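Local coordinates for cystathionine beta-lyase family protein, YNBB B.subtilis ortholog (Clostridium acetobutylicum, PDB 3HVY), which probably acts as a pyridoxal-phosphate-dependent lyase of the methionine gamma-lyase family and may have a part in aluminium resistance, at residues Leu50-Glu55 against Ala84-Thr89; Ile74-Leu79 against Gly281-Val286; Val82-Asn85 against Ser91-Val94; Gly255-Ala258 against Tyr263-Gln266. All blocks are in the same frame, centred on the assembly; numbering follows the deposited sequence.

Contact 1 (Leu50-Glu55 against Ala84-Thr89). With NA (sodium ion), chain X; EDO (1,2-ethanediol), chain Z.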
loop_
_atom_site.group_PDB
_atom_site.type_symbol
_atom_site.label_atom_id
_atom_site.label_comp_id
_atom_site.label_asym_id
_atom_site.label_seq_id
_atom_site.Cartn_x
_atom_site.Cartn_y
_atom_site.Cartn_z
ATOM N N LEU D 50 0.428 9.872 -24.592
ATOM C CA LEU D 50 -0.791 9.153 -24.862
ATOM C C LEU D 50 -0.526 8.067 -25.917
ATOM O O LEU D 50 -0.951 6.900 -25.775
ATOM C CB LEU D 50 -1.852 10.135 -25.361
ATOM C CG LEU D 50 -3.200 9.547 -25.764
ATOM C CD1 LEU D 50 -3.816 8.778 -24.557
ATOM C CD2 LEU D 50 -4.143 10.641 -26.331
ATOM N N LYS D 51 0.161 8.412 -26.992
ATOM C CA LYS D 51 0.427 7.402 -28.033
ATOM C C LYS D 51 1.235 6.217 -27.487
ATOM O O LYS D 51 1.009 5.079 -27.857
ATOM C CB LYS D 51 1.222 7.985 -29.199
ATOM C CG LYS D 51 0.499 8.968 -30.077
ATOM C CD LYS D 51 1.247 9.192 -31.401
ATOM C CE LYS D 51 2.718 9.528 -31.222
ATOM N NZ LYS D 51 3.397 9.836 -32.526
ATOM N N ALA D 52 2.239 6.504 -26.665
ATOM C CA ALA D 52 3.076 5.462 -26.066
ATOM C C ALA D 52 2.182 4.492 -25.208
ATOM O O ALA D 52 2.290 3.246 -25.300
ATOM C CB ALA D 52 4.193 6.100 -25.251
ATOM N N PHE D 53 1.266 5.049 -24.412
ATOM C CA PHE D 53 0.346 4.215 -23.645
ATOM C C PHE D 53 -0.456 3.270 -24.566
ATOM O O PHE D 53 -0.552 2.063 -24.342
ATOM C CB PHE D 53 -0.634 5.101 -22.868
ATOM C CG PHE D 53 -0.181 5.462 -21.447
ATOM C CD1 PHE D 53 0.786 6.424 -21.219
ATOM C CD2 PHE D 53 -0.776 4.861 -20.352
ATOM C CE1 PHE D 53 1.173 6.756 -19.937
ATOM C CE2 PHE D 53 -0.408 5.178 -19.050
ATOM C CZ PHE D 53 0.584 6.118 -18.837
ATOM N N GLN D 54 -1.017 3.859 -25.607
ATOM C CA GLN D 54 -1.899 3.145 -26.537
ATOM C C GLN D 54 -1.141 2.143 -27.362
ATOM O O GLN D 54 -1.638 1.051 -27.574
ATOM C CB GLN D 54 -2.620 4.170 -27.408
ATOM C CG GLN D 54 -3.452 5.145 -26.551
ATOM C CD GLN D 54 -4.376 5.976 -27.401
ATOM O OE1 GLN D 54 -4.053 6.259 -28.557
ATOM N NE2 GLN D 54 -5.519 6.373 -26.850
ATOM N N GLU D 55 0.107 2.443 -27.735
ATOM C CA GLU D 55 0.895 1.470 -28.483
ATOM C C GLU D 55 1.321 0.281 -27.613
ATOM O O GLU D 55 1.474 -0.808 -28.114
ATOM C CB GLU D 55 2.071 2.129 -29.196
ATOM C CG GLU D 55 1.562 3.092 -30.331
ATOM C CD GLU D 55 2.599 4.070 -30.897
ATOM O OE1 GLU D 55 3.784 4.045 -30.482
ATOM O OE2 GLU D 55 2.200 4.872 -31.773
ATOM N N ALA D 84 10.661 3.646 -22.980
ATOM C CA ALA D 84 11.566 3.473 -24.150
ATOM C C ALA D 84 10.930 4.121 -25.415
ATOM O O ALA D 84 11.590 4.817 -26.226
ATOM C CB ALA D 84 11.851 2.002 -24.387
ATOM N N ASN D 85 9.638 3.924 -25.568
ATOM C CA ASN D 85 8.918 4.529 -26.695
ATOM C C ASN D 85 8.958 6.073 -26.606
ATOM O O ASN D 85 9.307 6.770 -27.578
ATOM C CB ASN D 85 7.481 4.062 -26.668
ATOM C CG ASN D 85 6.750 4.309 -27.985
ATOM O OD1 ASN D 85 7.266 4.978 -28.897
ATOM N ND2 ASN D 85 5.559 3.722 -28.111
ATOM N N ILE D 86 8.660 6.619 -25.433
ATOM C CA ILE D 86 8.628 8.073 -25.251
ATOM C C ILE D 86 9.996 8.699 -25.544
ATOM O O ILE D 86 10.110 9.728 -26.233
ATOM C CB ILE D 86 8.168 8.455 -23.825
ATOM C CG1 ILE D 86 6.686 8.107 -23.678
ATOM C CG2 ILE D 86 8.439 9.955 -23.529
ATOM C CD1 ILE D 86 6.164 8.094 -22.196
ATOM N N PHE D 87 11.036 8.057 -25.037
ATOM C CA PHE D 87 12.387 8.571 -25.195
ATOM C C PHE D 87 13.049 8.183 -26.523
ATOM O O PHE D 87 14.161 8.598 -26.813
ATOM C CB PHE D 87 13.257 8.109 -24.016
ATOM C CG PHE D 87 13.014 8.880 -22.748
ATOM C CD1 PHE D 87 13.480 10.171 -22.617
ATOM C CD2 PHE D 87 12.314 8.322 -21.693
ATOM C CE1 PHE D 87 13.276 10.906 -21.431
ATOM C CE2 PHE D 87 12.092 9.025 -20.535
ATOM C CZ PHE D 87 12.589 10.327 -20.390
ATOM N N ASN D 88 12.362 7.358 -27.293
ATOM C CA ASN D 88 12.871 6.813 -28.557
ATOM C C ASN D 88 14.189 6.071 -28.389
ATOM O O ASN D 88 15.134 6.270 -29.169
ATOM C CB ASN D 88 12.933 7.918 -29.617
ATOM C CG ASN D 88 11.561 8.437 -29.965
ATOM O OD1 ASN D 88 10.675 7.653 -30.288
ATOM N ND2 ASN D 88 11.370 9.750 -29.905
ATOM N N THR D 89 14.222 5.204 -27.372
ATOM C CA THR D 89 15.390 4.388 -27.056
ATOM C C THR D 89 15.047 2.911 -27.278
ATOM O O THR D 89 13.871 2.544 -27.357
ATOM C CB THR D 89 15.811 4.561 -25.585
ATOM O OG1 THR D 89 14.763 4.098 -24.696
ATOM C CG2 THR D 89 16.183 5.980 -25.310
HETATM NA NA NA X . 8.804 6.439 -29.830
HETATM C C1 EDO Z . 9.284 13.255 -30.263
HETATM O O1 EDO Z . 9.080 11.820 -30.122
HETATM C C2 EDO Z . 10.727 13.712 -30.341
HETATM O O2 EDO Z . 11.142 13.837 -31.722
HETATM O O HOH W 1 4.789 2.295 -25.998
HETATM O O HOH W 2 4.840 6.822 -30.287
HETATM O O HOH W 3 7.814 6.490 -32.020
HETATM O O HOH W 4 10.233 4.232 -30.156
#
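Glu55 and Asn85 cross at about a right angle where helices 18-55 and 74-87 of this pyridoxal-phosphate-enzyme fold come together near their C-terminal ends. Both polar atoms of the Asn85 amide are engaged. Its ND2 gives Glu55 OE1 a nearly straight hydrogen bond (3.0 Å, 171° at the hydrogen) that leaves in the amide plane and arrives on the anti side of the carboxylate, tilted somewhat out of its plane; the two planes are 24° apart. Its OD1 binds a sodium ion at 2.3 Å. Because CG stands anti to the backbone N (chi1 -164°), the amide lies beside its own carbonyl carbon, and Asn85 O coordinates the same ion. Asn88, whose positive phi ends the helix in a Schellman motif, adds OD1, and two waters are further ligands. The cation probably polarises the Asn85 amide and makes ND2 a stronger donor. Beside this polar group Ala52 CB rests on Ile86 CG1 at 3.6 Å, with Leu294 of helix 287-317 also touching Ile86. Glu55 OE2 has a long, weak ion pair with Lys13 of a second subunit. A bridging water accepts from Asn85 ND2 at 2.7 Å and donates to Ala52 O at 2.8 Å.

Contact 2 (Ile74-Leu79 against Gly281-Val286)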
loop_
_atom_site.group_PDB
_atom_site.type_symbol
_atom_site.label_atom_id
_atom_site.label_comp_id
_atom_site.label_asym_id
_atom_site.label_seq_id
_atom_site.Cartn_x
_atom_site.Cartn_y
_atom_site.Cartn_z
ATOM N N ILE D 74 3.958 -7.756 -15.302
ATOM C CA ILE D 74 3.659 -7.176 -16.611
ATOM C C ILE D 74 3.519 -5.665 -16.564
ATOM O O ILE D 74 3.841 -4.997 -17.544
ATOM C CB ILE D 74 2.417 -7.841 -17.317
ATOM C CG1 ILE D 74 1.082 -7.391 -16.671
ATOM C CG2 ILE D 74 2.586 -9.358 -17.334
ATOM C CD1 ILE D 74 -0.128 -7.865 -17.384
ATOM N N GLY D 75 3.058 -5.125 -15.431
ATOM C CA GLY D 75 3.010 -3.687 -15.229
ATOM C C GLY D 75 4.369 -3.020 -15.320
ATOM O O GLY D 75 4.579 -2.058 -16.065
ATOM N N ARG D 76 5.301 -3.561 -14.567
ATOM C CA ARG D 76 6.651 -3.104 -14.528
ATOM C C ARG D 76 7.299 -3.169 -15.911
ATOM O O ARG D 76 7.890 -2.198 -16.373
ATOM C CB ARG D 76 7.411 -4.021 -13.589
ATOM C CG ARG D 76 8.866 -3.708 -13.411
ATOM C CD ARG D 76 9.591 -4.862 -12.736
ATOM N NE ARG D 76 9.600 -6.039 -13.579
ATOM C CZ ARG D 76 9.838 -7.288 -13.191
ATOM N NH1 ARG D 76 10.184 -7.554 -11.960
ATOM N NH2 ARG D 76 9.724 -8.274 -14.057
ATOM N N ASP D 77 7.177 -4.312 -16.569
ATOM C CA ASP D 77 7.815 -4.531 -17.868
ATOM C C ASP D 77 7.204 -3.678 -18.959
ATOM O O ASP D 77 7.899 -3.214 -19.845
ATOM C CB ASP D 77 7.780 -6.017 -18.231
ATOM C CG ASP D 77 8.626 -6.855 -17.268
ATOM O OD1 ASP D 77 9.550 -6.307 -16.590
ATOM O OD2 ASP D 77 8.328 -8.038 -17.169
ATOM N N SER D 78 5.913 -3.433 -18.888
ATOM C CA SER D 78 5.284 -2.578 -19.875
ATOM C C SER D 78 5.598 -1.109 -19.632
ATOM O O SER D 78 5.633 -0.297 -20.600
ATOM C CB SER D 78 3.766 -2.791 -19.859
ATOM O OG SER D 78 3.390 -4.048 -20.414
ATOM N N LEU D 79 5.800 -0.720 -18.374
ATOM C CA LEU D 79 6.177 0.704 -18.120
ATOM C C LEU D 79 7.534 0.957 -18.737
ATOM O O LEU D 79 7.753 1.987 -19.354
ATOM C CB LEU D 79 6.159 1.104 -16.670
ATOM C CG LEU D 79 6.408 2.594 -16.358
ATOM C CD1 LEU D 79 5.344 3.460 -16.995
ATOM C CD2 LEU D 79 6.385 2.779 -14.856
ATOM N N GLY D 281 12.368 -8.267 -9.176
ATOM C CA GLY D 281 12.085 -7.002 -8.508
ATOM C C GLY D 281 10.620 -6.677 -8.495
ATOM O O GLY D 281 10.159 -6.030 -9.420
ATOM N N SER D 282 9.905 -7.094 -7.441
ATOM C CA SER D 282 8.507 -6.719 -7.338
ATOM C C SER D 282 8.417 -5.212 -7.016
ATOM O O SER D 282 9.410 -4.586 -6.618
ATOM C CB SER D 282 7.770 -7.553 -6.307
ATOM O OG SER D 282 8.472 -7.511 -5.098
ATOM N N THR D 283 7.205 -4.667 -7.135
ATOM C CA THR D 283 7.052 -3.221 -7.232
ATOM C C THR D 283 6.101 -2.606 -6.217
ATOM O O THR D 283 5.636 -1.497 -6.382
ATOM C CB THR D 283 6.726 -2.818 -8.669
ATOM O OG1 THR D 283 5.579 -3.558 -9.134
ATOM C CG2 THR D 283 7.935 -3.154 -9.566
ATOM N N PHE D 284 5.850 -3.324 -5.131
ATOM C CA PHE D 284 5.181 -2.736 -3.966
ATOM C C PHE D 284 3.803 -2.113 -4.194
ATOM O O PHE D 284 3.359 -1.353 -3.360
ATOM C CB PHE D 284 6.115 -1.707 -3.316
ATOM C CG PHE D 284 7.531 -2.194 -3.143
ATOM C CD1 PHE D 284 7.840 -3.111 -2.158
ATOM C CD2 PHE D 284 8.528 -1.762 -3.985
ATOM C CE1 PHE D 284 9.153 -3.563 -1.999
ATOM C CE2 PHE D 284 9.843 -2.218 -3.839
ATOM C CZ PHE D 284 10.142 -3.139 -2.840
ATOM N N GLY D 285 3.123 -2.457 -5.285
ATOM C CA GLY D 285 1.841 -1.863 -5.645
ATOM C C GLY D 285 1.919 -0.428 -6.183
ATOM O O GLY D 285 0.901 0.234 -6.308
ATOM N N VAL D 286 3.108 0.068 -6.522
ATOM C CA VAL D 286 3.223 1.439 -7.028
ATOM C C VAL D 286 2.868 1.653 -8.510
ATOM O O VAL D 286 2.860 2.793 -8.978
ATOM C CB VAL D 286 4.621 2.055 -6.738
ATOM C CG1 VAL D 286 4.951 1.869 -5.286
ATOM C CG2 VAL D 286 5.744 1.485 -7.679
#
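A buried side-chain-to-backbone hydrogen bond from Arg76 to Gly281, with a small apolar touch beside it, joins the first turn of helix 74-87 to the loop that leads into helix 287-317. Arg76 NH1 reaches Gly281 O at 3.0 Å. The carbonyl lies close to the guanidinium plane, at its edge, yet the nitrogen stands above the carbonyl plane, and the bond bends to 153° at the hydrogen. The arginine leaves the helix with CG anti to the backbone N and turns at chi3 (65°), which turns the guanidinium back toward Asp77. The aliphatic part carries the second touch: Thr283 CG2 lies obliquely against Arg76 CD and CG, 4.0 Å from each. Thr283 OG1 turns elsewhere, to Asp73 OD2. From Thr283 to Val286 the loop makes a type I' turn, and at its bend Phe284 stacks on Phe284 of a third subunit. At a different edge of the guanidinium, the one formed by NE and NH2, Arg76 grips Asp77 side-on: NE at 3.0 Å and NH2 at 3.2 Å both bond to Asp77 OD1, from the same face of the carboxylate. The positive charge is probably offset in part by Asp77, the next residue of the helix, while the buried carbonyl of Gly281 receives a charged donor that probably polarises it.

Contact 3 (Val82-Asn85 against Ser91-Val94). With NA (sodium ion), chain X.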
loop_
_atom_site.group_PDB
_atom_site.type_symbol
_atom_site.label_atom_id
_atom_site.label_comp_id
_atom_site.label_asym_id
_atom_site.label_seq_id
_atom_site.Cartn_x
_atom_site.Cartn_y
_atom_site.Cartn_z
ATOM N N VAL D 82 6.922 1.572 -22.340
ATOM C CA VAL D 82 6.303 2.898 -22.571
ATOM C C VAL D 82 7.380 4.013 -22.527
ATOM O O VAL D 82 7.433 4.860 -23.419
ATOM C CB VAL D 82 5.132 3.151 -21.571
ATOM C CG1 VAL D 82 4.695 4.620 -21.587
ATOM C CG2 VAL D 82 3.925 2.172 -21.912
ATOM N N TYR D 83 8.244 3.991 -21.507
ATOM C CA TYR D 83 9.295 4.963 -21.408
ATOM C C TYR D 83 10.257 4.857 -22.609
ATOM O O TYR D 83 10.676 5.876 -23.155
ATOM C CB TYR D 83 10.104 4.772 -20.146
ATOM C CG TYR D 83 9.706 5.557 -18.914
ATOM C CD1 TYR D 83 8.465 5.422 -18.334
ATOM C CD2 TYR D 83 10.655 6.363 -18.247
ATOM C CE1 TYR D 83 8.157 6.108 -17.103
ATOM C CE2 TYR D 83 10.355 7.028 -17.079
ATOM C CZ TYR D 83 9.096 6.938 -16.529
ATOM O OH TYR D 83 8.823 7.623 -15.336
ATOM N N ALA D 84 10.661 3.646 -22.980
ATOM C CA ALA D 84 11.566 3.473 -24.150
ATOM C C ALA D 84 10.930 4.121 -25.415
ATOM O O ALA D 84 11.590 4.817 -26.226
ATOM C CB ALA D 84 11.851 2.002 -24.387
ATOM N N ASN D 85 9.638 3.924 -25.568
ATOM C CA ASN D 85 8.918 4.529 -26.695
ATOM C C ASN D 85 8.958 6.073 -26.606
ATOM O O ASN D 85 9.307 6.770 -27.578
ATOM C CB ASN D 85 7.481 4.062 -26.668
ATOM C CG ASN D 85 6.750 4.309 -27.985
ATOM O OD1 ASN D 85 7.266 4.978 -28.897
ATOM N ND2 ASN D 85 5.559 3.722 -28.111
ATOM N N SER D 91 15.714 0.608 -25.029
ATOM C CA SER D 91 15.288 0.107 -23.733
ATOM C C SER D 91 15.144 1.177 -22.685
ATOM O O SER D 91 15.615 2.316 -22.836
ATOM C CB SER D 91 16.316 -0.892 -23.166
ATOM O OG SER D 91 16.721 -1.776 -24.143
ATOM N N ALA D 92 14.537 0.755 -21.579
ATOM C CA ALA D 92 14.359 1.600 -20.412
ATOM C C ALA D 92 14.174 0.677 -19.241
ATOM O O ALA D 92 13.798 -0.503 -19.405
ATOM C CB ALA D 92 13.182 2.604 -20.536
ATOM N N PHE D 93 14.431 1.239 -18.069
ATOM C CA PHE D 93 14.477 0.541 -16.788
ATOM C C PHE D 93 14.026 1.551 -15.737
ATOM O O PHE D 93 14.781 2.466 -15.358
ATOM C CB PHE D 93 15.887 0.045 -16.539
ATOM C CG PHE D 93 16.091 -0.647 -15.209
ATOM C CD1 PHE D 93 15.618 -1.937 -14.978
ATOM C CD2 PHE D 93 16.770 -0.011 -14.202
ATOM C CE1 PHE D 93 15.843 -2.573 -13.805
ATOM C CE2 PHE D 93 16.960 -0.655 -12.994
ATOM C CZ PHE D 93 16.519 -1.957 -12.815
ATOM N N VAL D 94 12.774 1.392 -15.325
ATOM C CA VAL D 94 12.093 2.267 -14.418
ATOM C C VAL D 94 11.705 1.451 -13.193
ATOM O O VAL D 94 11.047 0.383 -13.298
ATOM C CB VAL D 94 10.803 2.825 -15.069
ATOM C CG1 VAL D 94 10.175 3.908 -14.154
ATOM C CG2 VAL D 94 11.060 3.307 -16.501
HETATM NA NA NA X . 8.804 6.439 -29.830
HETATM O O HOH W 3 7.814 6.490 -32.020
HETATM O O HOH W 4 10.233 4.232 -30.156
#
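Val94 sets one methyl squarely on the ring of Tyr83, and Ala92 and Ala84 fit together beside them, so that helix 74-87 lies snugly on strand 91-95, the next element of the chain. Val94 CG2 is the main bump: it stands 3.6 Å from the ring centroid and only 14° off the ring normal, a CH-pi contact over the middle of the face. The valine has CG1 anti to its backbone N (chi1 -173°), which places CG2 next to that nitrogen and over the ring, while CG1 follows the face outward to Tyr83 CZ at 4.0 Å. The two side chains cross at about a right angle; both branches of the valine lie over one face, CG2 at its centre and CG1 toward the phenol end. The second bump is Ala92 CB. It drops into a shallow hollow of the helix surface, 3.8 Å from Tyr83 CB and 3.7 Å from Ala84 N. In return Ala84 CB presses on the strand backbone, 3.8 Å from Ser91 C. Small residues on both sides let the CA atoms of Ala84 and Ala92 come within 5.0 Å. Behind this layer, Tyr83 also touches Leu294 of helix 287-317, and Leu242 and Ile246, which bracket in sequence Lys244, the lysine that carries pyridoxal phosphate. The sodium-binding Asn85 looks instead to helix 18-55. Strand 91-95, outermost in its sheet within this chain, pairs with strand 255-259 and sends Phe93 away from Tyr83, onto helix 261-271.

Contact 4 (Gly255-Ala258 against Tyr263-Gln266)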
loop_
_atom_site.group_PDB
_atom_site.type_symbol
_atom_site.label_atom_id
_atom_site.label_comp_id
_atom_site.label_asym_id
_atom_site.label_seq_id
_atom_site.Cartn_x
_atom_site.Cartn_y
_atom_site.Cartn_z
ATOM N N GLY D 255 13.439 5.945 -9.894
ATOM C CA GLY D 255 14.313 6.517 -10.914
ATOM C C GLY D 255 14.167 5.741 -12.215
ATOM O O GLY D 255 13.509 4.691 -12.254
ATOM N N TYR D 256 14.797 6.261 -13.270
ATOM C CA TYR D 256 14.776 5.627 -14.552
ATOM C C TYR D 256 16.161 5.702 -15.205
ATOM O O TYR D 256 16.961 6.594 -14.906
ATOM C CB TYR D 256 13.686 6.223 -15.451
ATOM C CG TYR D 256 14.001 7.610 -15.994
ATOM C CD1 TYR D 256 13.641 8.750 -15.286
ATOM C CD2 TYR D 256 14.677 7.764 -17.217
ATOM C CE1 TYR D 256 13.968 10.014 -15.770
ATOM C CE2 TYR D 256 15.010 9.033 -17.698
ATOM C CZ TYR D 256 14.636 10.151 -16.975
ATOM O OH TYR D 256 14.929 11.432 -17.406
ATOM N N ILE D 257 16.423 4.706 -16.046
ATOM C CA ILE D 257 17.548 4.670 -16.948
ATOM C C ILE D 257 16.995 4.289 -18.310
ATOM O O ILE D 257 16.148 3.425 -18.400
ATOM C CB ILE D 257 18.617 3.673 -16.525
ATOM C CG1 ILE D 257 19.162 4.056 -15.178
ATOM C CG2 ILE D 257 19.756 3.589 -17.663
ATOM C CD1 ILE D 257 20.228 3.118 -14.611
ATOM N N ALA D 258 17.422 4.983 -19.358
ATOM C CA ALA D 258 16.916 4.758 -20.706
ATOM C C ALA D 258 18.036 4.931 -21.714
ATOM O O ALA D 258 18.929 5.768 -21.563
ATOM C CB ALA D 258 15.780 5.705 -21.056
ATOM N N TYR D 263 23.609 -0.745 -22.895
ATOM C CA TYR D 263 24.017 0.089 -21.771
ATOM C C TYR D 263 23.001 0.088 -20.621
ATOM O O TYR D 263 23.386 0.105 -19.432
ATOM C CB TYR D 263 24.318 1.508 -22.256
ATOM C CG TYR D 263 25.255 1.528 -23.451
ATOM C CD1 TYR D 263 26.373 0.701 -23.492
ATOM C CD2 TYR D 263 25.034 2.374 -24.527
ATOM C CE1 TYR D 263 27.247 0.715 -24.584
ATOM C CE2 TYR D 263 25.920 2.427 -25.615
ATOM C CZ TYR D 263 27.023 1.593 -25.648
ATOM O OH TYR D 263 27.919 1.597 -26.755
ATOM N N VAL D 264 21.718 -0.046 -20.952
ATOM C CA VAL D 264 20.689 -0.123 -19.922
ATOM C C VAL D 264 20.870 -1.447 -19.215
ATOM O O VAL D 264 20.879 -1.502 -17.980
ATOM C CB VAL D 264 19.265 0.003 -20.514
ATOM C CG1 VAL D 264 18.209 -0.207 -19.417
ATOM C CG2 VAL D 264 19.111 1.391 -21.170
ATOM N N THR D 265 21.051 -2.527 -19.980
ATOM C CA THR D 265 21.229 -3.829 -19.361
ATOM C C THR D 265 22.432 -3.874 -18.414
ATOM O O THR D 265 22.344 -4.464 -17.311
ATOM C CB THR D 265 21.351 -4.900 -20.393
ATOM O OG1 THR D 265 20.095 -5.008 -21.016
ATOM C CG2 THR D 265 21.722 -6.278 -19.777
ATOM N N GLN D 266 23.561 -3.282 -18.810
ATOM C CA GLN D 266 24.704 -3.281 -17.901
ATOM C C GLN D 266 24.409 -2.538 -16.569
ATOM O O GLN D 266 24.914 -2.914 -15.473
ATOM C CB GLN D 266 25.943 -2.739 -18.555
ATOM C CG GLN D 266 26.625 -3.652 -19.605
ATOM C CD GLN D 266 26.937 -5.057 -19.095
ATOM O OE1 GLN D 266 27.628 -5.254 -18.089
ATOM N NE2 GLN D 266 26.422 -6.043 -19.805
#
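Val264 carries the helix side of this contact, meeting the backbone of Ala258 and the side chain of Ile257. Its CB makes no close contact with strand 255-259; of the two methyls beyond it, CG2 does the touching there. CG2 takes the place beside the backbone N because CG1 is anti to that nitrogen (chi1 175°); from there it reaches the strand, 3.7 Å from Ala258 C and 4.0 Å from Ala258 CA. The same methyl brushes Ile257 CG2 at 4.2 Å, a looser touch. CG1, the other branch, turns to the neighbouring strand 91-95 and lies 3.7 Å from Phe93 CB, so that the fork of one valine bears on two adjacent strands. Ile257 points toward the helix from its CB, and the two branched side chains slide past each other in opposite directions rather than meeting end on. Beyond Val264, Ile257 also packs on Ala107 and Ala108 of helix 101-111, so two helices share this isoleucine. Ala258 offers only its backbone here, since its CB is directed away from the helix, to Ala92 and Ile238 on the flanking strands. Two residues further along the helix, Gln266 NE2 donates to Lys141 O of a third subunit. Strand 255-259 runs antiparallel to both its neighbours and passes almost at once into helix 261-271, which folds back over the sheet. Such a strand-helix unit, resting on one face of a seven-stranded mixed sheet with a single reversed inner strand, belongs to the large domain of fold type I pyridoxal-phosphate enzymes.

From the N terminus, helix 18-55 comes first, and contact 1 closes the loop from its last turns to the end of helix 74-87. Contact 2 starts inside that loop, at the beginning of helix 74-87, and ends some 200 residues later before helix 287-317, so the two cross. Contact 3 shares Ala84 and Asn85 with contact 1 and makes the short return from the helix to strand 91-95. Contact 4 is a similarly local return, from strand 255-259 to helix 261-271; both fall within the span of contact 2. Contacts 3 and 4 meet through the paired strands 91-95 and 255-259. Helix 74-87, used by contacts 1, 2 and 3, ties helix 18-55, the sheet edge and the 281-286 loop together.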